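Possible metal-dependent hydrolase (PDB 3RPC) probably acts as a zinc-dependent hydrolase of the metallo-beta-lactamase superfamily, with two zinc ions bound in its active site. Local coordinates at residues D34-F39 with W78-I83; T14-I19 with T23-P28; K242-N247 with V253-D258. All coordinates share one frame; numbering follows the deposited sequence.

Contact 1: D34-F39 with W78-I83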
loop_
_atom_site.group_PDB
_atom_site.type_symbol
_atom_site.label_atom_id
_atom_site.label_comp_id
_atom_site.label_asym_id
_atom_site.label_seq_id
_atom_site.Cartn_x
_atom_site.Cartn_y
_atom_site.Cartn_z
ATOM N N ASP A 34 23.675 21.566 10.666
ATOM C CA ASP A 34 24.502 20.717 11.528
ATOM C C ASP A 34 23.932 20.442 12.920
ATOM O O ASP A 34 24.651 20.024 13.823
ATOM C CB ASP A 34 25.943 21.256 11.612
ATOM C CG ASP A 34 26.716 21.059 10.317
ATOM O OD1 ASP A 34 26.215 20.328 9.436
ATOM O OD2 ASP A 34 27.825 21.619 10.180
ATOM N N THR A 35 22.632 20.655 13.084
ATOM C CA THR A 35 21.981 20.393 14.359
ATOM C C THR A 35 22.114 18.943 14.816
ATOM O O THR A 35 22.149 18.663 16.012
ATOM C CB THR A 35 20.495 20.835 14.322
ATOM O OG1 THR A 35 20.440 22.263 14.182
ATOM C CG2 THR A 35 19.762 20.423 15.589
ATOM N N TYR A 36 22.208 18.018 13.862
ATOM C CA TYR A 36 22.179 16.596 14.179
ATOM C C TYR A 36 23.384 15.853 13.605
ATOM O O TYR A 36 23.941 16.262 12.589
ATOM C CB TYR A 36 20.904 15.962 13.619
ATOM C CG TYR A 36 19.635 16.520 14.210
ATOM C CD1 TYR A 36 19.226 16.150 15.483
ATOM C CD2 TYR A 36 18.838 17.405 13.490
ATOM C CE1 TYR A 36 18.063 16.652 16.038
ATOM C CE2 TYR A 36 17.662 17.910 14.034
ATOM C CZ TYR A 36 17.290 17.530 15.310
ATOM O OH TYR A 36 16.138 18.025 15.865
ATOM N N PRO A 37 23.778 14.752 14.260
ATOM C CA PRO A 37 24.753 13.826 13.676
ATOM C C PRO A 37 24.079 13.137 12.505
ATOM O O PRO A 37 22.855 13.109 12.463
ATOM C CB PRO A 37 24.964 12.787 14.787
ATOM C CG PRO A 37 24.329 13.357 16.016
ATOM C CD PRO A 37 23.247 14.265 15.541
ATOM N N GLY A 38 24.852 12.573 11.582
ATOM C CA GLY A 38 24.272 11.792 10.499
ATOM C C GLY A 38 23.508 10.599 11.038
ATOM O O GLY A 38 23.796 10.130 12.147
ATOM N N PHE A 39 22.537 10.100 10.273
ATOM C CA PHE A 39 21.742 8.952 10.698
ATOM C C PHE A 39 22.642 7.744 10.938
ATOM O O PHE A 39 23.475 7.408 10.102
ATOM C CB PHE A 39 20.672 8.590 9.663
ATOM C CG PHE A 39 19.554 9.593 9.556
ATOM C CD1 PHE A 39 18.662 9.773 10.602
ATOM C CD2 PHE A 39 19.395 10.350 8.408
ATOM C CE1 PHE A 39 17.635 10.696 10.505
ATOM C CE2 PHE A 39 18.367 11.272 8.299
ATOM C CZ PHE A 39 17.486 11.451 9.352
ATOM N N TRP A 78 9.901 16.079 9.710
ATOM C CA TRP A 78 9.137 16.591 10.845
ATOM C C TRP A 78 10.074 16.636 12.040
ATOM O O TRP A 78 10.459 15.593 12.576
ATOM C CB TRP A 78 7.935 15.684 11.154
ATOM C CG TRP A 78 7.058 16.175 12.276
ATOM C CD1 TRP A 78 6.909 15.612 13.512
ATOM C CD2 TRP A 78 6.212 17.326 12.253
ATOM N NE1 TRP A 78 6.018 16.349 14.263
ATOM C CE2 TRP A 78 5.579 17.408 13.511
ATOM C CE3 TRP A 78 5.937 18.302 11.291
ATOM C CZ2 TRP A 78 4.680 18.431 13.829
ATOM C CZ3 TRP A 78 5.049 19.316 11.605
ATOM C CH2 TRP A 78 4.430 19.371 12.867
ATOM N N ASP A 79 10.481 17.833 12.444
ATOM C CA ASP A 79 11.490 17.917 13.498
ATOM C C ASP A 79 11.086 18.853 14.633
ATOM O O ASP A 79 10.061 19.539 14.549
ATOM C CB ASP A 79 12.878 18.278 12.929
ATOM C CG ASP A 79 12.991 19.728 12.490
ATOM O OD1 ASP A 79 11.962 20.359 12.149
ATOM O OD2 ASP A 79 14.142 20.226 12.464
ATOM N N ASP A 80 11.889 18.855 15.694
ATOM C CA ASP A 80 11.616 19.699 16.855
ATOM C C ASP A 80 11.484 21.169 16.480
ATOM O O ASP A 80 10.615 21.868 16.999
ATOM C CB ASP A 80 12.701 19.520 17.916
ATOM C CG ASP A 80 12.505 18.263 18.742
ATOM O OD1 ASP A 80 11.395 17.690 18.696
ATOM O OD2 ASP A 80 13.457 17.856 19.446
ATOM N N THR A 81 12.325 21.634 15.566
ATOM C CA THR A 81 12.250 23.029 15.154
ATOM C C THR A 81 10.885 23.327 14.550
ATOM O O THR A 81 10.268 24.343 14.864
ATOM C CB THR A 81 13.354 23.393 14.167
ATOM O OG1 THR A 81 14.630 23.126 14.766
ATOM C CG2 THR A 81 13.254 24.863 13.783
ATOM N N ALA A 82 10.405 22.430 13.694
ATOM C CA ALA A 82 9.073 22.586 13.127
ATOM C C ALA A 82 8.008 22.572 14.216
ATOM O O ALA A 82 7.119 23.413 14.232
ATOM C CB ALA A 82 8.803 21.489 12.105
ATOM N N ILE A 83 8.095 21.599 15.117
ATOM C CA ILE A 83 7.113 21.478 16.195
ATOM C C ILE A 83 7.002 22.778 16.987
ATOM O O ILE A 83 5.901 23.206 17.354
ATOM C CB ILE A 83 7.466 20.313 17.135
ATOM C CG1 ILE A 83 7.222 18.975 16.425
ATOM C CG2 ILE A 83 6.642 20.383 18.426
ATOM C CD1 ILE A 83 8.080 17.849 16.961
HETATM O O HOH W 1 15.011 20.241 15.001
HETATM O O HOH W 2 13.484 16.602 16.259
#

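Contact 2: T14-I19 with T23-P28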
loop_
_atom_site.group_PDB
_atom_site.type_symbol
_atom_site.label_atom_id
_atom_site.label_comp_id
_atom_site.label_asym_id
_atom_site.label_seq_id
_atom_site.Cartn_x
_atom_site.Cartn_y
_atom_site.Cartn_z
ATOM N N THR A 14 11.237 19.584 2.202
ATOM C CA THR A 14 10.391 20.662 2.697
ATOM C C THR A 14 10.132 21.651 1.573
ATOM O O THR A 14 11.060 22.106 0.917
ATOM C CB THR A 14 11.057 21.405 3.873
ATOM O OG1 THR A 14 11.393 20.472 4.905
ATOM C CG2 THR A 14 10.133 22.491 4.446
ATOM N N GLY A 15 8.862 21.977 1.360
ATOM C CA GLY A 15 8.479 22.919 0.323
ATOM C C GLY A 15 7.161 23.573 0.668
ATOM O O GLY A 15 6.496 23.160 1.615
ATOM N N LYS A 16 6.795 24.603 -0.086
ATOM C CA LYS A 16 5.495 25.244 0.068
ATOM C C LYS A 16 4.760 25.160 -1.263
ATOM O O LYS A 16 5.227 25.693 -2.278
ATOM C CB LYS A 16 5.649 26.704 0.521
ATOM C CG LYS A 16 6.259 26.849 1.919
ATOM C CD LYS A 16 6.721 28.291 2.211
ATOM C CE LYS A 16 5.561 29.251 2.321
ATOM N NZ LYS A 16 6.076 30.605 2.703
ATOM N N LEU A 17 3.629 24.458 -1.256
ATOM C CA LEU A 17 2.822 24.263 -2.446
ATOM C C LEU A 17 1.609 25.160 -2.357
ATOM O O LEU A 17 0.782 25.012 -1.458
ATOM C CB LEU A 17 2.378 22.801 -2.556
ATOM C CG LEU A 17 1.440 22.454 -3.714
ATOM C CD1 LEU A 17 2.146 22.680 -5.050
ATOM C CD2 LEU A 17 0.949 21.008 -3.612
ATOM N N THR A 18 1.502 26.102 -3.285
ATOM C CA THR A 18 0.356 27.008 -3.281
ATOM C C THR A 18 -0.561 26.621 -4.412
ATOM O O THR A 18 -0.134 26.515 -5.559
ATOM C CB THR A 18 0.766 28.477 -3.472
ATOM O OG1 THR A 18 1.642 28.883 -2.411
ATOM C CG2 THR A 18 -0.475 29.371 -3.471
ATOM N N ILE A 19 -1.825 26.395 -4.080
ATOM C CA ILE A 19 -2.833 26.070 -5.073
ATOM C C ILE A 19 -3.995 26.973 -4.729
ATOM O O ILE A 19 -4.520 26.914 -3.618
ATOM C CB ILE A 19 -3.280 24.608 -4.983
ATOM C CG1 ILE A 19 -2.103 23.667 -5.225
ATOM C CG2 ILE A 19 -4.385 24.320 -5.992
ATOM C CD1 ILE A 19 -2.467 22.196 -5.012
ATOM N N THR A 23 -1.851 27.632 0.821
ATOM C CA THR A 23 -0.454 27.229 0.790
ATOM C C THR A 23 -0.189 26.119 1.805
ATOM O O THR A 23 -0.401 26.300 2.999
ATOM C CB THR A 23 0.477 28.418 1.056
ATOM O OG1 THR A 23 0.351 29.369 -0.010
ATOM C CG2 THR A 23 1.928 27.966 1.145
ATOM N N PHE A 24 0.282 24.976 1.311
ATOM C CA PHE A 24 0.648 23.848 2.141
ATOM C C PHE A 24 2.142 23.852 2.413
ATOM O O PHE A 24 2.946 23.830 1.475
ATOM C CB PHE A 24 0.315 22.531 1.425
ATOM C CG PHE A 24 -1.143 22.347 1.112
ATOM C CD1 PHE A 24 -2.014 21.837 2.069
ATOM C CD2 PHE A 24 -1.644 22.665 -0.142
ATOM C CE1 PHE A 24 -3.360 21.651 1.782
ATOM C CE2 PHE A 24 -2.997 22.481 -0.441
ATOM C CZ PHE A 24 -3.851 21.969 0.523
ATOM N N LEU A 25 2.512 23.852 3.689
ATOM C CA LEU A 25 3.890 23.580 4.080
ATOM C C LEU A 25 4.053 22.066 4.155
ATOM O O LEU A 25 3.388 21.395 4.950
ATOM C CB LEU A 25 4.199 24.242 5.433
ATOM C CG LEU A 25 5.576 23.945 6.027
ATOM C CD1 LEU A 25 6.676 24.474 5.129
ATOM C CD2 LEU A 25 5.714 24.547 7.435
ATOM N N ILE A 26 4.930 21.546 3.303
ATOM C CA ILE A 26 5.129 20.106 3.173
ATOM C C ILE A 26 6.370 19.641 3.933
ATOM O O ILE A 26 7.448 20.227 3.800
ATOM C CB ILE A 26 5.257 19.733 1.690
ATOM C CG1 ILE A 26 3.912 19.936 0.990
ATOM C CG2 ILE A 26 5.732 18.288 1.527
ATOM C CD1 ILE A 26 3.999 19.924 -0.527
ATOM N N ASP A 27 6.184 18.600 4.749
ATOM C CA ASP A 27 7.269 17.876 5.412
ATOM C C ASP A 27 8.352 18.794 5.988
ATOM O O ASP A 27 9.523 18.698 5.609
ATOM C CB ASP A 27 7.874 16.846 4.445
ATOM C CG ASP A 27 6.939 15.666 4.196
ATOM O OD1 ASP A 27 5.793 15.693 4.675
ATOM O OD2 ASP A 27 7.347 14.711 3.500
ATOM N N PRO A 28 7.972 19.654 6.942
ATOM C CA PRO A 28 8.910 20.651 7.474
ATOM C C PRO A 28 9.962 20.065 8.420
ATOM O O PRO A 28 9.636 19.595 9.519
ATOM C CB PRO A 28 7.989 21.611 8.236
ATOM C CG PRO A 28 6.887 20.717 8.711
ATOM C CD PRO A 28 6.635 19.793 7.548
#

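Contact 3: K242-N247 with V253-D258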
loop_
_atom_site.group_PDB
_atom_site.type_symbol
_atom_site.label_atom_id
_atom_site.label_comp_id
_atom_site.label_asym_id
_atom_site.label_seq_id
_atom_site.Cartn_x
_atom_site.Cartn_y
_atom_site.Cartn_z
ATOM N N LYS A 242 23.552 15.950 -14.270
ATOM C CA LYS A 242 24.331 15.237 -15.285
ATOM C C LYS A 242 23.453 14.209 -15.999
ATOM O O LYS A 242 23.486 14.071 -17.225
ATOM C CB LYS A 242 25.536 14.534 -14.646
ATOM C CG LYS A 242 26.418 13.800 -15.670
ATOM C CD LYS A 242 27.747 13.321 -15.080
ATOM C CE LYS A 242 27.556 12.264 -14.001
ATOM N NZ LYS A 242 28.883 11.644 -13.614
ATOM N N PHE A 243 22.654 13.498 -15.219
ATOM C CA PHE A 243 21.818 12.436 -15.748
ATOM C C PHE A 243 20.767 12.992 -16.698
ATOM O O PHE A 243 20.571 12.462 -17.797
ATOM C CB PHE A 243 21.160 11.692 -14.583
ATOM C CG PHE A 243 20.190 10.625 -14.999
ATOM C CD1 PHE A 243 20.633 9.353 -15.298
ATOM C CD2 PHE A 243 18.832 10.900 -15.061
ATOM C CE1 PHE A 243 19.731 8.362 -15.669
ATOM C CE2 PHE A 243 17.921 9.913 -15.443
ATOM C CZ PHE A 243 18.375 8.648 -15.737
ATOM N N ILE A 244 20.054 14.032 -16.280
ATOM C CA ILE A 244 18.998 14.558 -17.140
ATOM C C ILE A 244 19.555 15.234 -18.394
ATOM O O ILE A 244 18.944 15.185 -19.463
ATOM C CB ILE A 244 17.992 15.466 -16.374
ATOM C CG1 ILE A 244 18.672 16.725 -15.825
ATOM C CG2 ILE A 244 17.314 14.649 -15.256
ATOM C CD1 ILE A 244 17.710 17.661 -15.074
ATOM N N LYS A 245 20.724 15.858 -18.272
ATOM C CA LYS A 245 21.380 16.400 -19.452
ATOM C C LYS A 245 21.762 15.284 -20.432
ATOM O O LYS A 245 21.427 15.342 -21.619
ATOM C CB LYS A 245 22.622 17.207 -19.053
ATOM C CG LYS A 245 23.297 17.914 -20.214
ATOM C CD LYS A 245 24.438 18.799 -19.716
ATOM C CE LYS A 245 25.216 19.404 -20.872
ATOM N NZ LYS A 245 24.346 20.239 -21.740
ATOM N N GLY A 246 22.432 14.248 -19.933
ATOM C CA GLY A 246 22.898 13.171 -20.796
ATOM C C GLY A 246 21.771 12.395 -21.459
ATOM O O GLY A 246 21.963 11.805 -22.524
ATOM N N ASN A 247 20.598 12.383 -20.829
ATOM C CA ASN A 247 19.434 11.703 -21.385
ATOM C C ASN A 247 18.466 12.615 -22.128
ATOM O O ASN A 247 17.399 12.174 -22.573
ATOM C CB ASN A 247 18.695 10.917 -20.307
ATOM C CG ASN A 247 19.415 9.654 -19.936
ATOM O OD1 ASN A 247 19.534 8.746 -20.761
ATOM N ND2 ASN A 247 19.914 9.582 -18.710
ATOM N N VAL A 253 12.367 17.744 -16.437
ATOM C CA VAL A 253 12.767 17.595 -15.039
ATOM C C VAL A 253 13.422 18.854 -14.485
ATOM O O VAL A 253 14.480 19.281 -14.972
ATOM C CB VAL A 253 13.773 16.442 -14.861
ATOM C CG1 VAL A 253 14.121 16.270 -13.375
ATOM C CG2 VAL A 253 13.202 15.144 -15.444
ATOM N N ALA A 254 12.793 19.437 -13.467
ATOM C CA ALA A 254 13.359 20.586 -12.763
ATOM C C ALA A 254 14.107 20.106 -11.528
ATOM O O ALA A 254 13.687 19.152 -10.863
ATOM C CB ALA A 254 12.263 21.554 -12.367
ATOM N N VAL A 255 15.218 20.768 -11.228
ATOM C CA VAL A 255 15.982 20.505 -10.014
ATOM C C VAL A 255 16.122 21.833 -9.279
ATOM O O VAL A 255 17.131 22.528 -9.419
ATOM C CB VAL A 255 17.375 19.929 -10.334
ATOM C CG1 VAL A 255 18.096 19.531 -9.057
ATOM C CG2 VAL A 255 17.252 18.733 -11.282
ATOM N N PRO A 256 15.093 22.210 -8.510
ATOM C CA PRO A 256 15.130 23.559 -7.928
ATOM C C PRO A 256 16.171 23.709 -6.832
ATOM O O PRO A 256 16.439 22.771 -6.084
ATOM C CB PRO A 256 13.727 23.721 -7.333
ATOM C CG PRO A 256 13.303 22.291 -7.027
ATOM C CD PRO A 256 13.840 21.504 -8.200
ATOM N N GLU A 257 16.753 24.902 -6.742
ATOM C CA GLU A 257 17.598 25.235 -5.614
ATOM C C GLU A 257 16.733 25.452 -4.378
ATOM O O GLU A 257 15.529 25.699 -4.474
ATOM C CB GLU A 257 18.381 26.515 -5.901
ATOM C CG GLU A 257 19.301 26.426 -7.107
ATOM C CD GLU A 257 20.433 25.440 -6.925
ATOM O OE1 GLU A 257 20.811 25.141 -5.779
ATOM O OE2 GLU A 257 20.958 24.949 -7.945
ATOM N N ASP A 258 17.359 25.376 -3.213
ATOM C CA ASP A 258 16.672 25.731 -1.982
ATOM C C ASP A 258 16.219 27.177 -2.101
ATOM O O ASP A 258 17.040 28.057 -2.376
ATOM C CB ASP A 258 17.616 25.583 -0.792
ATOM C CG ASP A 258 17.919 24.126 -0.446
ATOM O OD1 ASP A 258 17.377 23.206 -1.105
ATOM O OD2 ASP A 258 18.694 23.903 0.510
#

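Contact 1: D34-F39 with W78-I83
A chi1 of -62° turns the Tyr-36 ring opposite its own carbonyl carbon and out of the loop, toward Asp-79 and Asp-80. A chi1 of 73° sets the Asp-79 carboxylate between its backbone N and carbonyl carbon, at the N-terminal end of helix 80-85, where OD1 can accept from Ala-82 N. Direct contact is loose: Tyr-36 OH lies 4.3 Å from Asp-80 CB. Asp-79 OD2 sits at the ring edge, near its plane. Two waters do most of the joining. Water 1 is 2.6 Å from Tyr-36 OH, donates to Asp-79 OD2 at 2.7 Å and accepts from Thr-81 N at 3.1 Å. Water 2 lies 3.0 Å from Tyr-36 OH and accepts from Asp-80 N at 2.8 Å. Asp-79 OD1 takes Ala-82 N at 3.0 Å, from above the carboxylate plane, and also accepts from Leu-30 N. Thr-35 CG2 leans over one face of the Tyr-36 ring, near its rim. The three N-H groups that open the helix thus meet two waters and one carboxylate oxygen. This is an Asp N-cap, on the helix that follows the zinc-binding HxHxDH motif (His-72, His-74, Asp-76, His-77) of the metallo-beta-lactamase fold.

Contact 2: T14-I19 with T23-P28
The Lys-16 side chain runs across those of Thr-23 and Leu-25 on one face of the sheet. Its CB is 4.0 Å from Thr-23 CG2. Its CG is 4.0 Å from Leu-25 CD1. The chain then bends at chi3 (68°), which brings CE back to 4.0 Å from Thr-23 CG2. NZ turns away to bond Leu-61 O, at the helix 58-62. On the same face Thr-18 OG1 and Thr-23 OG1 share a hydrogen bond of 2.8 Å. Leu-17, Phe-24 and Ile-26 occupy the other face. There Ile-26 CD1 rests on Leu-17 CB at 3.9 Å, and Leu-17 O lies at the edge of the Phe-24 ring. This side packs on Phe-155, Ile-123 and Leu-125 of the second sheet.

Leu-17/Phe-24 and Gly-15/Ile-26 are the hydrogen-bonded pairs; Lys-16/Leu-25 and Thr-18/Thr-23 alternate with them as non-hydrogen-bonded pairs. The bond from Ile-26 N to Gly-15 O is nearly straight (175°), whereas its return, Gly-15 N to Ile-26 O, is weak at 3.3 Å. At the open end Thr-14 OG1 donates to Asp-27 O at 2.7 Å and accepts from Phe-29 N, which ties the start of strand 14-19 to the loop that follows strand 22-26. Asp-27 OD2 bonds Thr-71 OG1 and the ND1 of the zinc ligand His-77, so it is a second-shell residue. The whole is an antiparallel beta hairpin in one of the two facing sheets of the metallo-beta-lactamase fold.

Contact 3: K242-N247 with V253-D258
Phe-243 O accepts two hydrogen bonds just before Ile-244, the residue that packs on Val-253 and Val-255. The setting is a beta-alpha-beta unit of strand 221-225, helix 237-246 and strand 253-254. Asn-247 N reaches Phe-243 O at 3.0 Å and closes the last turn of the helix. Asn-247 ND2 comes to the same oxygen at 3.1 Å, from the opposite face of the carbonyl plane. That second bond is bent (138°). Asn-247 ND2 also lies over one face of the Phe-243 ring, 3.3 Å above its plane and offset toward the rim. The side chain of Asn-247 therefore folds back on the helix it follows.

The two strands of the unit run parallel, and Ala-254 bonds by its backbone to Ile-222 and Ala-224. Within 242-247, Ile-244 alone reaches residues 253-258, touching Val-253 of the strand and Val-255 just after it. The side-chain contacts are apolar. Val-214 and Ile-210 of helix 207-216 line the same patch: both touch Val-253, and Ile-210 also touches Ile-244. Farther along, two arginines of helix 237-246 hold the chain after the strand. Arg-241 bonds Val-255 O and pairs with Glu-257. Arg-237 bonds Pro-256 O and pairs with Asp-258.

Ile-244 divides its work between two branches. Its CG2 sits against Val-253, 4.0 Å from CB, 4.0 Å from CG1 and 4.1 Å from CG2 of that valine. The other branch starts in the crowded position, CG1 between the backbone N and the carbonyl carbon (chi1 64°). It then runs extended toward the strand. Its end, Ile-244 CD1, meets Val-253 O at 3.6 Å and Val-255 CG2 at 4.0 Å.

Contacts 1 and 2 are neighbours, with centres 18 Å apart. They meet at Pro-28: Ala-82 CB lies 3.3 Å from Pro-28 O, and Trp-78 CE3 lies 3.7 Å from Pro-28 CG. The loop leaving the hairpin thus packs on the start of helix 80-85. Contact 3 stands apart, its centre 27 Å from that of contact 1 and 21 Å from that of contact 2. Its nearest atoms are about 12 Å and 7 Å away from theirs. It belongs to the second sheet, where strand 221-225 leads to the zinc ligand His-226. The side chains of Asp-27 and Asp-79 lie about 7 Å and 12 Å from a bound zinc.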